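Local coordinates for protein trans-2-enoyl-CoA reductase (Treponema denticola ATCC 35405, PDB 4GGO) that catalyses the NADH-dependent reduction of the carbon-carbon double bond of trans-2-enoyl-CoA thioesters such as crotonyl-CoA in fatty acid biosynthesis, at residues Leu56-Gly61 with Tyr98-Phe103; Val81-Ala86 with Thr116-Ala121; Glu29-Tyr34 with Gly63-Ile68; Ala70-Gly75 with Glu110-Val115. One frame throughout, in Å; residues are numbered along the deposited sequence.

Interaction 1: Leu56-Gly61 with Tyr98-Phe103; sequences LGCSNG and YNNLAF
Asn-99 makes the one direct hydrogen bond between 98-103 and 56-61. Its ND2 donates to Ser-59 O at 2.8 Å. The bond is straight at both ends. The N-H...O angle is 161°, and the donor sits nearly on the extension of the C=O bond. Ser-59 O also lies close to the amide plane of Asn-99. With CG anti to the carbonyl carbon (chi1 -71°), the amide is carried out from the helix to the loop.

One residue on, Asn-100 brings its amide alongside Ser-59. Its OD1 packs 3.5 Å from Ser-59 CB and takes a hydrogen bond from a water at 2.8 Å. The same water donates to Cys-58 O, 2.9 Å away, so it bridges helix and loop. Cys-58 SG lies 3.8 Å from Asn-100 OD1, in packing distance. The ND2 of Asn-100 is hydrogen-bonded to Ser-82 OG, while Ser-59 OG is hydrogen-bonded to Glu-84. Farther along, Phe-103 turns to helix 61-74, where it packs on Arg-67 and Ile-68.

The loop follows the first strand of the Rossmann-type sheet and is the glycine-containing turn that binds NAD(+). Asn-99 and Asn-100 are thus placed as second-shell residues. Two backbone carbonyls of the turn are held, one directly and one through water, which should restrict its movement at the cofactor site.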
loop_
_atom_site.group_PDB
_atom_site.type_symbol
_atom_site.label_atom_id
_atom_site.label_comp_id
_atom_site.label_asym_id
_atom_site.label_seq_id
_atom_site.Cartn_x
_atom_site.Cartn_y
_atom_site.Cartn_z
ATOM N N LEU A 56 3.352 0.572 -9.667
ATOM C CA LEU A 56 2.470 -0.560 -9.905
ATOM C C LEU A 56 1.527 -0.750 -8.722
ATOM O O LEU A 56 1.950 -1.134 -7.633
ATOM C CB LEU A 56 3.296 -1.820 -10.158
ATOM C CG LEU A 56 4.301 -1.652 -11.301
ATOM C CD1 LEU A 56 5.231 -2.848 -11.407
ATOM C CD2 LEU A 56 3.569 -1.416 -12.615
ATOM N N GLY A 57 0.246 -0.477 -8.949
ATOM C CA GLY A 57 -0.729 -0.425 -7.875
ATOM C C GLY A 57 -0.811 1.003 -7.375
ATOM O O GLY A 57 -0.567 1.281 -6.203
ATOM N N CYS A 58 -1.172 1.908 -8.278
ATOM C CA CYS A 58 -1.041 3.342 -8.047
ATOM C C CYS A 58 -2.290 4.002 -7.475
ATOM O O CYS A 58 -2.283 5.200 -7.201
ATOM C CB CYS A 58 -0.708 4.029 -9.368
ATOM S SG CYS A 58 -2.011 3.811 -10.615
ATOM N N SER A 59 -3.356 3.232 -7.296
ATOM C CA SER A 59 -4.669 3.826 -7.051
ATOM C C SER A 59 -5.068 3.951 -5.582
ATOM O O SER A 59 -6.045 4.629 -5.259
ATOM C CB SER A 59 -5.746 3.061 -7.820
ATOM O OG SER A 59 -5.923 1.761 -7.287
ATOM N N ASN A 60 -4.324 3.303 -4.693
ATOM C CA ASN A 60 -4.649 3.354 -3.271
ATOM C C ASN A 60 -3.467 3.023 -2.369
ATOM O O ASN A 60 -2.455 2.490 -2.823
ATOM C CB ASN A 60 -5.813 2.414 -2.953
ATOM C CG ASN A 60 -5.392 0.959 -2.922
ATOM O OD1 ASN A 60 -5.119 0.355 -3.959
ATOM N ND2 ASN A 60 -5.346 0.384 -1.726
ATOM N N GLY A 61 -3.613 3.348 -1.087
ATOM C CA GLY A 61 -2.627 3.000 -0.081
ATOM C C GLY A 61 -1.232 3.529 -0.348
ATOM O O GLY A 61 -1.054 4.682 -0.740
ATOM N N TYR A 98 -11.747 6.560 -8.946
ATOM C CA TYR A 98 -11.932 7.966 -8.608
ATOM C C TYR A 98 -10.617 8.606 -8.172
ATOM O O TYR A 98 -10.330 9.753 -8.523
ATOM C CB TYR A 98 -12.997 8.123 -7.519
ATOM C CG TYR A 98 -14.350 7.575 -7.919
ATOM C CD1 TYR A 98 -15.169 8.269 -8.801
ATOM C CD2 TYR A 98 -14.806 6.362 -7.420
ATOM C CE1 TYR A 98 -16.405 7.773 -9.174
ATOM C CE2 TYR A 98 -16.042 5.858 -7.787
ATOM C CZ TYR A 98 -16.836 6.567 -8.664
ATOM O OH TYR A 98 -18.065 6.071 -9.032
ATOM N N ASN A 99 -9.820 7.857 -7.413
ATOM C CA ASN A 99 -8.499 8.316 -6.995
ATOM C C ASN A 99 -7.606 8.648 -8.188
ATOM O O ASN A 99 -6.958 9.693 -8.214
ATOM C CB ASN A 99 -7.814 7.276 -6.105
ATOM C CG ASN A 99 -8.447 7.174 -4.730
ATOM O OD1 ASN A 99 -9.203 8.050 -4.314
ATOM N ND2 ASN A 99 -8.126 6.104 -4.012
ATOM N N ASN A 100 -7.579 7.752 -9.172
ATOM C CA ASN A 100 -6.798 7.974 -10.386
ATOM C C ASN A 100 -7.270 9.196 -11.167
ATOM O O ASN A 100 -6.458 9.940 -11.720
ATOM C CB ASN A 100 -6.827 6.740 -11.292
ATOM C CG ASN A 100 -6.008 5.592 -10.742
ATOM O OD1 ASN A 100 -5.148 5.782 -9.882
ATOM N ND2 ASN A 100 -6.265 4.388 -11.242
ATOM N N LEU A 101 -8.585 9.395 -11.216
ATOM C CA LEU A 101 -9.153 10.557 -11.891
ATOM C C LEU A 101 -8.727 11.838 -11.187
ATOM O O LEU A 101 -8.360 12.819 -11.831
ATOM C CB LEU A 101 -10.680 10.469 -11.931
ATOM C CG LEU A 101 -11.300 9.325 -12.735
ATOM C CD1 LEU A 101 -12.816 9.449 -12.741
ATOM C CD2 LEU A 101 -10.753 9.293 -14.154
ATOM N N ALA A 102 -8.777 11.815 -9.858
ATOM C CA ALA A 102 -8.377 12.962 -9.053
ATOM C C ALA A 102 -6.896 13.270 -9.237
ATOM O O ALA A 102 -6.510 14.429 -9.382
ATOM C CB ALA A 102 -8.693 12.716 -7.588
ATOM N N PHE A 103 -6.072 12.226 -9.239
ATOM C CA PHE A 103 -4.632 12.393 -9.401
ATOM C C PHE A 103 -4.284 13.023 -10.744
ATOM O O PHE A 103 -3.592 14.039 -10.800
ATOM C CB PHE A 103 -3.902 11.055 -9.253
ATOM C CG PHE A 103 -2.406 11.169 -9.365
ATOM C CD1 PHE A 103 -1.777 11.071 -10.599
ATOM C CD2 PHE A 103 -1.630 11.385 -8.239
ATOM C CE1 PHE A 103 -0.405 11.187 -10.703
ATOM C CE2 PHE A 103 -0.256 11.497 -8.338
ATOM C CZ PHE A 103 0.357 11.401 -9.570
HETATM O O HOH W 1 -3.047 7.363 -8.944
#

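Interaction 2: Val81-Ala86 with Thr116-Ala121; sequences VSFEKA and TIDGDA
Strands 77-82 and 114-118 run parallel, pairing Val-81 with Ile-117 and Ser-82 with Asp-118; Ser-82 N donates to Ile-117 O at 3.3 Å and Gly-119 N to Ser-82 O at 2.9 Å.

Val-81 and Ile-117 point the same way and lie side by side. Val-81 CG1, anti to the backbone N (chi1 175°), reaches Ala-121 CB at 3.7 Å. Helix 124-136 packs on this face of the sheet.

At the end of the strand Asp-118 adds a polar link. It extends its carboxylate across to the segment 81-86, and OD1 accepts from Glu-84 N at 2.9 Å. This bond is almost linear (176°) and uses the syn side of the carboxylate, 19° out of its plane. OD2 packs 3.3 Å from Glu-84 CB.

Beyond the strands, the Phe-83 ring lies over the backbone at Gly-119 and Asp-120. Asp-120 N is 3.7 Å above the ring plane, over its centre. Asp-118 OD1 approaches the ring edge instead. Asp-120 CB touches CE2 of Phe-83 at 3.8 Å.

The two strands and helix 95-110 between them form a beta-alpha-beta unit of the Rossmann-type fold. Phe-83, Glu-84, Asp-120 and Ala-121 all bind NAD(+), and Glu-84 is important for choosing NADH over NADPH. Its carboxylate is hydrogen-bonded to Thr-94 and Ser-59, while its backbone N is held by Asp-118. The acid that discriminates between the cofactors is therefore fixed at both its main chain and its side chain.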
loop_
_atom_site.group_PDB
_atom_site.type_symbol
_atom_site.label_atom_id
_atom_site.label_comp_id
_atom_site.label_asym_id
_atom_site.label_seq_id
_atom_site.Cartn_x
_atom_site.Cartn_y
_atom_site.Cartn_z
ATOM N N VAL A 81 -0.080 2.171 -12.815
ATOM C CA VAL A 81 -0.840 1.014 -13.263
ATOM C C VAL A 81 -1.692 0.464 -12.125
ATOM O O VAL A 81 -1.192 0.230 -11.025
ATOM C CB VAL A 81 0.088 -0.105 -13.775
ATOM C CG1 VAL A 81 -0.722 -1.341 -14.131
ATOM C CG2 VAL A 81 0.891 0.376 -14.972
ATOM N N SER A 82 -2.979 0.271 -12.393
ATOM C CA SER A 82 -3.887 -0.341 -11.429
ATOM C C SER A 82 -5.057 -0.997 -12.154
ATOM O O SER A 82 -5.334 -0.681 -13.308
ATOM C CB SER A 82 -4.399 0.694 -10.427
ATOM O OG SER A 82 -5.207 1.668 -11.064
ATOM N N PHE A 83 -5.743 -1.907 -11.471
ATOM C CA PHE A 83 -6.869 -2.620 -12.063
ATOM C C PHE A 83 -8.179 -2.167 -11.425
ATOM O O PHE A 83 -8.561 -2.647 -10.359
ATOM C CB PHE A 83 -6.690 -4.130 -11.890
ATOM C CG PHE A 83 -7.473 -4.954 -12.876
ATOM C CD1 PHE A 83 -8.210 -4.349 -13.883
ATOM C CD2 PHE A 83 -7.472 -6.337 -12.792
ATOM C CE1 PHE A 83 -8.929 -5.110 -14.790
ATOM C CE2 PHE A 83 -8.190 -7.102 -13.696
ATOM C CZ PHE A 83 -8.919 -6.487 -14.696
ATOM N N GLU A 84 -8.868 -1.245 -12.088
ATOM C CA GLU A 84 -10.088 -0.665 -11.538
ATOM C C GLU A 84 -11.329 -1.073 -12.317
ATOM O O GLU A 84 -11.241 -1.649 -13.401
ATOM C CB GLU A 84 -9.987 0.862 -11.531
ATOM C CG GLU A 84 -8.724 1.396 -10.891
ATOM C CD GLU A 84 -8.584 0.965 -9.450
ATOM O OE1 GLU A 84 -9.612 0.905 -8.745
ATOM O OE2 GLU A 84 -7.445 0.680 -9.026
ATOM N N LYS A 85 -12.488 -0.770 -11.744
ATOM C CA LYS A 85 -13.752 -0.863 -12.457
ATOM C C LYS A 85 -14.279 0.553 -12.652
ATOM O O LYS A 85 -14.468 1.287 -11.682
ATOM C CB LYS A 85 -14.759 -1.714 -11.675
ATOM C CG LYS A 85 -14.456 -3.206 -11.708
ATOM C CD LYS A 85 -15.474 -4.017 -10.917
ATOM C CE LYS A 85 -15.134 -4.054 -9.434
ATOM N NZ LYS A 85 -16.089 -4.899 -8.664
ATOM N N ALA A 86 -14.492 0.939 -13.907
ATOM C CA ALA A 86 -14.931 2.293 -14.234
ATOM C C ALA A 86 -16.285 2.614 -13.609
ATOM O O ALA A 86 -17.103 1.723 -13.378
ATOM C CB ALA A 86 -14.972 2.495 -15.743
ATOM N N THR A 116 -2.054 7.058 -16.704
ATOM C CA THR A 116 -2.525 5.918 -15.932
ATOM C C THR A 116 -3.000 4.801 -16.853
ATOM O O THR A 116 -3.869 5.010 -17.700
ATOM C CB THR A 116 -3.674 6.313 -14.987
ATOM O OG1 THR A 116 -3.245 7.379 -14.130
ATOM C CG2 THR A 116 -4.102 5.125 -14.138
ATOM N N ILE A 117 -2.418 3.619 -16.690
ATOM C CA ILE A 117 -2.836 2.452 -17.454
ATOM C C ILE A 117 -3.697 1.534 -16.594
ATOM O O ILE A 117 -3.233 0.985 -15.594
ATOM C CB ILE A 117 -1.631 1.673 -18.010
ATOM C CG1 ILE A 117 -0.847 2.548 -18.990
ATOM C CG2 ILE A 117 -2.090 0.393 -18.692
ATOM C CD1 ILE A 117 0.313 1.843 -19.648
ATOM N N ASP A 118 -4.957 1.380 -16.989
ATOM C CA ASP A 118 -5.911 0.587 -16.226
ATOM C C ASP A 118 -5.996 -0.832 -16.779
ATOM O O ASP A 118 -6.335 -1.034 -17.944
ATOM C CB ASP A 118 -7.289 1.252 -16.250
ATOM C CG ASP A 118 -8.188 0.783 -15.119
ATOM O OD1 ASP A 118 -8.071 -0.387 -14.700
ATOM O OD2 ASP A 118 -9.015 1.592 -14.646
ATOM N N GLY A 119 -5.688 -1.811 -15.936
ATOM C CA GLY A 119 -5.729 -3.205 -16.338
ATOM C C GLY A 119 -4.958 -4.110 -15.398
ATOM O O GLY A 119 -4.367 -3.651 -14.419
ATOM N N ASP A 120 -4.962 -5.404 -15.700
ATOM C CA ASP A 120 -4.279 -6.393 -14.872
ATOM C C ASP A 120 -2.763 -6.287 -15.017
ATOM O O ASP A 120 -2.199 -6.680 -16.038
ATOM C CB ASP A 120 -4.751 -7.803 -15.236
ATOM C CG ASP A 120 -4.099 -8.877 -14.386
ATOM O OD1 ASP A 120 -3.631 -8.560 -13.270
ATOM O OD2 ASP A 120 -4.064 -10.044 -14.831
ATOM N N ALA A 121 -2.109 -5.766 -13.984
ATOM C CA ALA A 121 -0.661 -5.561 -14.005
ATOM C C ALA A 121 0.118 -6.875 -14.049
ATOM O O ALA A 121 1.320 -6.883 -14.310
ATOM C CB ALA A 121 -0.228 -4.728 -12.805
#

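Interaction 3: Glu29-Tyr34 with Gly63-Ile68; sequences EDQIEY and GLASRI
Ile-68 packs against both Gln-31 and Ile-32 of the neighbouring helix. Its CD1 touches Gln-31 CB at 3.7 Å and also approaches OE1 of that residue. The two side chains cross at about a right angle. The other branch, CG2, anti to the backbone N of Ile-68, meets Ile-32 CG1 at 4.0 Å and lies equally near Ile-32 CA.

Gln-31 stretches across the groove with its chain extended beyond CG (chi2 -178°). This sets its amide over the preceding turn of helix 61-74. NE2 lies 3.7 Å from Leu-64 CD2, and OE1 lies 4.0 Å from Ala-65 CB. These are packing contacts. The amide also makes a weak hydrogen bond from NE2 to Gly-27 O, one turn back in its own helix.

Helix 61-74 follows the NAD(+)-binding turn of the Rossmann-type fold, and helix 21-38 precedes the first strand of the sheet. Their local axes approach to 10.2 Å and cross at -47°.

Farther out, helix 95-110 joins the same layer, with Ala-106 touching Ile-32, Asn-99 touching Leu-64 and Phe-103 packing on Ile-68. Ile-315 of helix 311-323 packs on Ala-65.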
loop_
_atom_site.group_PDB
_atom_site.type_symbol
_atom_site.label_atom_id
_atom_site.label_comp_id
_atom_site.label_asym_id
_atom_site.label_seq_id
_atom_site.Cartn_x
_atom_site.Cartn_y
_atom_site.Cartn_z
ATOM N N GLU A 29 -6.497 15.025 -2.670
ATOM C CA GLU A 29 -6.072 16.414 -2.527
ATOM C C GLU A 29 -5.391 16.680 -1.188
ATOM O O GLU A 29 -4.415 17.428 -1.122
ATOM C CB GLU A 29 -7.257 17.364 -2.713
ATOM C CG GLU A 29 -7.715 17.505 -4.155
ATOM C CD GLU A 29 -8.933 18.395 -4.298
ATOM O OE1 GLU A 29 -9.715 18.496 -3.330
ATOM O OE2 GLU A 29 -9.108 18.996 -5.380
ATOM N N ASP A 30 -5.908 16.071 -0.123
ATOM C CA ASP A 30 -5.319 16.230 1.203
ATOM C C ASP A 30 -3.907 15.657 1.254
ATOM O O ASP A 30 -3.031 16.208 1.920
ATOM C CB ASP A 30 -6.190 15.572 2.277
ATOM C CG ASP A 30 -7.464 16.348 2.552
ATOM O OD1 ASP A 30 -7.585 17.491 2.063
ATOM O OD2 ASP A 30 -8.342 15.817 3.266
ATOM N N GLN A 31 -3.691 14.551 0.550
ATOM C CA GLN A 31 -2.369 13.936 0.498
ATOM C C GLN A 31 -1.404 14.813 -0.292
ATOM O O GLN A 31 -0.230 14.930 0.060
ATOM C CB GLN A 31 -2.439 12.538 -0.116
ATOM C CG GLN A 31 -3.186 11.522 0.736
ATOM C CD GLN A 31 -3.182 10.135 0.122
ATOM O OE1 GLN A 31 -2.125 9.580 -0.182
ATOM N NE2 GLN A 31 -4.369 9.569 -0.071
ATOM N N ILE A 32 -1.909 15.425 -1.358
ATOM C CA ILE A 32 -1.113 16.342 -2.165
ATOM C C ILE A 32 -0.708 17.560 -1.342
ATOM O O ILE A 32 0.446 17.987 -1.380
ATOM C CB ILE A 32 -1.879 16.802 -3.423
ATOM C CG1 ILE A 32 -2.171 15.608 -4.332
ATOM C CG2 ILE A 32 -1.084 17.854 -4.182
ATOM C CD1 ILE A 32 -3.061 15.940 -5.506
ATOM N N GLU A 33 -1.660 18.108 -0.593
ATOM C CA GLU A 33 -1.392 19.275 0.241
ATOM C C GLU A 33 -0.343 18.973 1.306
ATOM O O GLU A 33 0.525 19.802 1.582
ATOM C CB GLU A 33 -2.676 19.796 0.893
ATOM C CG GLU A 33 -2.459 21.019 1.778
ATOM C CD GLU A 33 -3.742 21.533 2.403
ATOM O OE1 GLU A 33 -4.828 21.038 2.036
ATOM O OE2 GLU A 33 -3.662 22.434 3.267
ATOM N N TYR A 34 -0.419 17.785 1.900
ATOM C CA TYR A 34 0.569 17.383 2.893
ATOM C C TYR A 34 1.946 17.257 2.259
ATOM O O TYR A 34 2.941 17.722 2.816
ATOM C CB TYR A 34 0.190 16.057 3.561
ATOM C CG TYR A 34 1.240 15.577 4.541
ATOM C CD1 TYR A 34 1.241 16.024 5.857
ATOM C CD2 TYR A 34 2.238 14.690 4.150
ATOM C CE1 TYR A 34 2.202 15.598 6.755
ATOM C CE2 TYR A 34 3.204 14.261 5.043
ATOM C CZ TYR A 34 3.179 14.717 6.343
ATOM O OH TYR A 34 4.136 14.292 7.236
ATOM N N GLY A 63 0.837 2.704 -2.669
ATOM C CA GLY A 63 1.061 2.955 -4.081
ATOM C C GLY A 63 0.660 4.366 -4.466
ATOM O O GLY A 63 1.430 5.089 -5.095
ATOM N N LEU A 64 -0.551 4.756 -4.080
ATOM C CA LEU A 64 -1.051 6.102 -4.337
ATOM C C LEU A 64 -0.161 7.166 -3.696
ATOM O O LEU A 64 0.148 8.186 -4.314
ATOM C CB LEU A 64 -2.485 6.242 -3.819
ATOM C CG LEU A 64 -3.120 7.632 -3.880
ATOM C CD1 LEU A 64 -3.177 8.142 -5.311
ATOM C CD2 LEU A 64 -4.508 7.613 -3.254
ATOM N N ALA A 65 0.251 6.920 -2.457
ATOM C CA ALA A 65 1.109 7.857 -1.742
ATOM C C ALA A 65 2.477 7.969 -2.409
ATOM O O ALA A 65 3.105 9.028 -2.387
ATOM C CB ALA A 65 1.254 7.441 -0.285
ATOM N N SER A 66 2.928 6.871 -3.007
ATOM C CA SER A 66 4.210 6.839 -3.702
ATOM C C SER A 66 4.175 7.681 -4.972
ATOM O O SER A 66 5.145 8.363 -5.304
ATOM C CB SER A 66 4.604 5.400 -4.037
ATOM O OG SER A 66 4.658 4.603 -2.866
ATOM N N ARG A 67 3.053 7.627 -5.683
ATOM C CA ARG A 67 2.899 8.401 -6.906
ATOM C C ARG A 67 2.758 9.881 -6.573
ATOM O O ARG A 67 3.368 10.734 -7.218
ATOM C CB ARG A 67 1.692 7.914 -7.710
ATOM C CG ARG A 67 1.763 8.267 -9.188
ATOM C CD ARG A 67 0.497 7.867 -9.932
ATOM N NE ARG A 67 0.589 8.194 -11.352
ATOM C CZ ARG A 67 -0.401 8.038 -12.226
ATOM N NH1 ARG A 67 -1.573 7.561 -11.829
ATOM N NH2 ARG A 67 -0.218 8.365 -13.498
ATOM N N ILE A 68 1.961 10.176 -5.551
ATOM C CA ILE A 68 1.748 11.549 -5.103
ATOM C C ILE A 68 3.042 12.196 -4.603
ATOM O O ILE A 68 3.332 13.350 -4.925
ATOM C CB ILE A 68 0.665 11.615 -4.003
ATOM C CG1 ILE A 68 -0.707 11.281 -4.592
ATOM C CG2 ILE A 68 0.638 12.987 -3.345
ATOM C CD1 ILE A 68 -1.827 11.296 -3.577
#

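Interaction 4: Ala70-Gly75 with Glu110-Val115; sequences AAFGYG and EGLYSV
Leu-112 packs its CD1 methyl against the last turns of helix 61-74, and this is the tight part of the contact. CD1 lies 3.3 Å from Ala-71 O and 4.1 Å from Ala-71 CB. It also approaches Phe-72 CE1 obliquely, at 4.2 Å. The side chain leaves with CG anti to the carbonyl carbon (chi1 -59°), and its two methyls spread along the end of the helix. On the inner side, Phe-72 meets Phe-103 edge-to-face, and Ala-71 packs on the same phenylalanine of helix 95-110.

At the border, the buried Phe-72 ring meets Glu-110. CG of the glutamate comes to the ring edge, in the ring plane, 3.5 Å from Phe-72 CE1. The Glu-110 chain then bends at chi2 (-79°), and its carboxylate plane stands 73° from the ring. OE2 forms a salt bridge with Lys-36.

The exposed glutamate belongs to the outer, looser side. Leu-112 CD2 is 3.8 Å from Gly-75 O there, and Gly-75 and Gly-111 are exposed too. Both glycines have positive phi as the chain leaves a helix. At Gly-111 the turn is a Schellman motif, which ends helix 95-110 and leads toward strand 114-118.

The contact therefore joins the C-terminal end of helix 61-74 to the turn between helix 95-110 and strand 114-118. The leucine methyls pack on Ala-71 and Phe-72 and also against backbone carbonyl oxygens, while the glutamate gives CG to the ring and its charge to Lys-36.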
loop_
_atom_site.group_PDB
_atom_site.type_symbol
_atom_site.label_atom_id
_atom_site.label_comp_id
_atom_site.label_asym_id
_atom_site.label_seq_id
_atom_site.Cartn_x
_atom_site.Cartn_y
_atom_site.Cartn_z
ATOM N N ALA A 70 6.149 11.332 -5.404
ATOM C CA ALA A 70 7.043 11.499 -6.545
ATOM C C ALA A 70 6.626 12.685 -7.406
ATOM O O ALA A 70 7.458 13.500 -7.800
ATOM C CB ALA A 70 7.089 10.228 -7.380
ATOM N N ALA A 71 5.331 12.780 -7.687
ATOM C CA ALA A 71 4.817 13.811 -8.583
ATOM C C ALA A 71 4.749 15.191 -7.933
ATOM O O ALA A 71 5.282 16.159 -8.468
ATOM C CB ALA A 71 3.449 13.410 -9.127
ATOM N N PHE A 72 4.096 15.281 -6.779
ATOM C CA PHE A 72 3.826 16.583 -6.177
ATOM C C PHE A 72 4.867 17.018 -5.151
ATOM O O PHE A 72 4.826 18.144 -4.655
ATOM C CB PHE A 72 2.420 16.611 -5.576
ATOM C CG PHE A 72 1.335 16.382 -6.586
ATOM C CD1 PHE A 72 0.921 17.407 -7.421
ATOM C CD2 PHE A 72 0.740 15.138 -6.714
ATOM C CE1 PHE A 72 -0.074 17.197 -8.356
ATOM C CE2 PHE A 72 -0.257 14.925 -7.647
ATOM C CZ PHE A 72 -0.664 15.956 -8.470
ATOM N N GLY A 73 5.802 16.128 -4.841
ATOM C CA GLY A 73 6.890 16.461 -3.941
ATOM C C GLY A 73 8.178 16.721 -4.696
ATOM O O GLY A 73 8.970 17.584 -4.317
ATOM N N TYR A 74 8.385 15.978 -5.778
ATOM C CA TYR A 74 9.637 16.058 -6.522
ATOM C C TYR A 74 9.461 16.519 -7.968
ATOM O O TYR A 74 10.439 16.820 -8.651
ATOM C CB TYR A 74 10.375 14.717 -6.465
ATOM C CG TYR A 74 10.888 14.373 -5.084
ATOM C CD1 TYR A 74 12.141 14.800 -4.661
ATOM C CD2 TYR A 74 10.116 13.631 -4.199
ATOM C CE1 TYR A 74 12.615 14.494 -3.399
ATOM C CE2 TYR A 74 10.579 13.319 -2.933
ATOM C CZ TYR A 74 11.830 13.754 -2.539
ATOM O OH TYR A 74 12.298 13.447 -1.283
ATOM N N GLY A 75 8.215 16.578 -8.429
ATOM C CA GLY A 75 7.923 17.050 -9.772
ATOM C C GLY A 75 8.159 15.997 -10.837
ATOM O O GLY A 75 8.302 16.317 -12.017
ATOM N N GLU A 110 -1.014 20.943 -12.548
ATOM C CA GLU A 110 0.335 21.329 -12.145
ATOM C C GLU A 110 1.285 21.402 -13.334
ATOM O O GLU A 110 2.383 21.948 -13.227
ATOM C CB GLU A 110 0.884 20.345 -11.111
ATOM C CG GLU A 110 0.166 20.375 -9.774
ATOM C CD GLU A 110 0.603 21.534 -8.898
ATOM O OE1 GLU A 110 1.541 22.260 -9.289
ATOM O OE2 GLU A 110 0.008 21.714 -7.815
ATOM N N GLY A 111 0.862 20.846 -14.464
ATOM C CA GLY A 111 1.696 20.815 -15.652
ATOM C C GLY A 111 2.664 19.648 -15.630
ATOM O O GLY A 111 3.749 19.715 -16.209
ATOM N N LEU A 112 2.267 18.574 -14.955
ATOM C CA LEU A 112 3.092 17.377 -14.852
ATOM C C LEU A 112 2.630 16.306 -15.832
ATOM O O LEU A 112 1.434 16.166 -16.093
ATOM C CB LEU A 112 3.038 16.817 -13.428
ATOM C CG LEU A 112 3.506 17.722 -12.288
ATOM C CD1 LEU A 112 3.245 17.056 -10.944
ATOM C CD2 LEU A 112 4.979 18.062 -12.443
ATOM N N TYR A 113 3.579 15.547 -16.371
ATOM C CA TYR A 113 3.240 14.393 -17.193
ATOM C C TYR A 113 2.718 13.269 -16.308
ATOM O O TYR A 113 3.380 12.862 -15.351
ATOM C CB TYR A 113 4.453 13.907 -17.989
ATOM C CG TYR A 113 4.242 12.561 -18.651
ATOM C CD1 TYR A 113 3.575 12.459 -19.865
ATOM C CD2 TYR A 113 4.711 11.393 -18.062
ATOM C CE1 TYR A 113 3.380 11.231 -20.471
ATOM C CE2 TYR A 113 4.520 10.163 -18.659
ATOM C CZ TYR A 113 3.856 10.088 -19.864
ATOM O OH TYR A 113 3.666 8.862 -20.460
ATOM N N SER A 114 1.531 12.765 -16.631
ATOM C CA SER A 114 0.937 11.677 -15.869
ATOM C C SER A 114 0.037 10.813 -16.743
ATOM O O SER A 114 -0.952 11.290 -17.298
ATOM C CB SER A 114 0.144 12.222 -14.681
ATOM O OG SER A 114 -0.444 11.170 -13.938
ATOM N N VAL A 115 0.394 9.538 -16.863
ATOM C CA VAL A 115 -0.408 8.585 -17.616
ATOM C C VAL A 115 -0.768 7.389 -16.741
ATOM O O VAL A 115 0.099 6.789 -16.107
ATOM C CB VAL A 115 0.324 8.102 -18.882
ATOM C CG1 VAL A 115 -0.384 6.897 -19.487
ATOM C CG2 VAL A 115 0.426 9.232 -19.895
#

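Interactions 1 to 4 lie at one edge of the parallel Rossmann-type sheet, around strands 52-56, 77-82 and 114-118 and their helices. Along the chain, interaction 3 closes before interactions 2 and 4 open; interaction 1 crosses all three others, and 2 and 4 cross each other. Centre to centre, interaction 1 is about 9 Å from both interaction 2 and interaction 3, and interaction 4 is about 19 Å from interaction 2. Interactions 1 and 2 hold NAD(+)-binding residues. Interactions 3 and 4 share helix 61-74; 2 and 4 share strand 114-118. Arg-67 of helix 61-74 hydrogen-bonds Thr-116 of strand 114-118, tying interaction 3 to interaction 2. The cofactor-binding loops thus continue into the helix packing behind them.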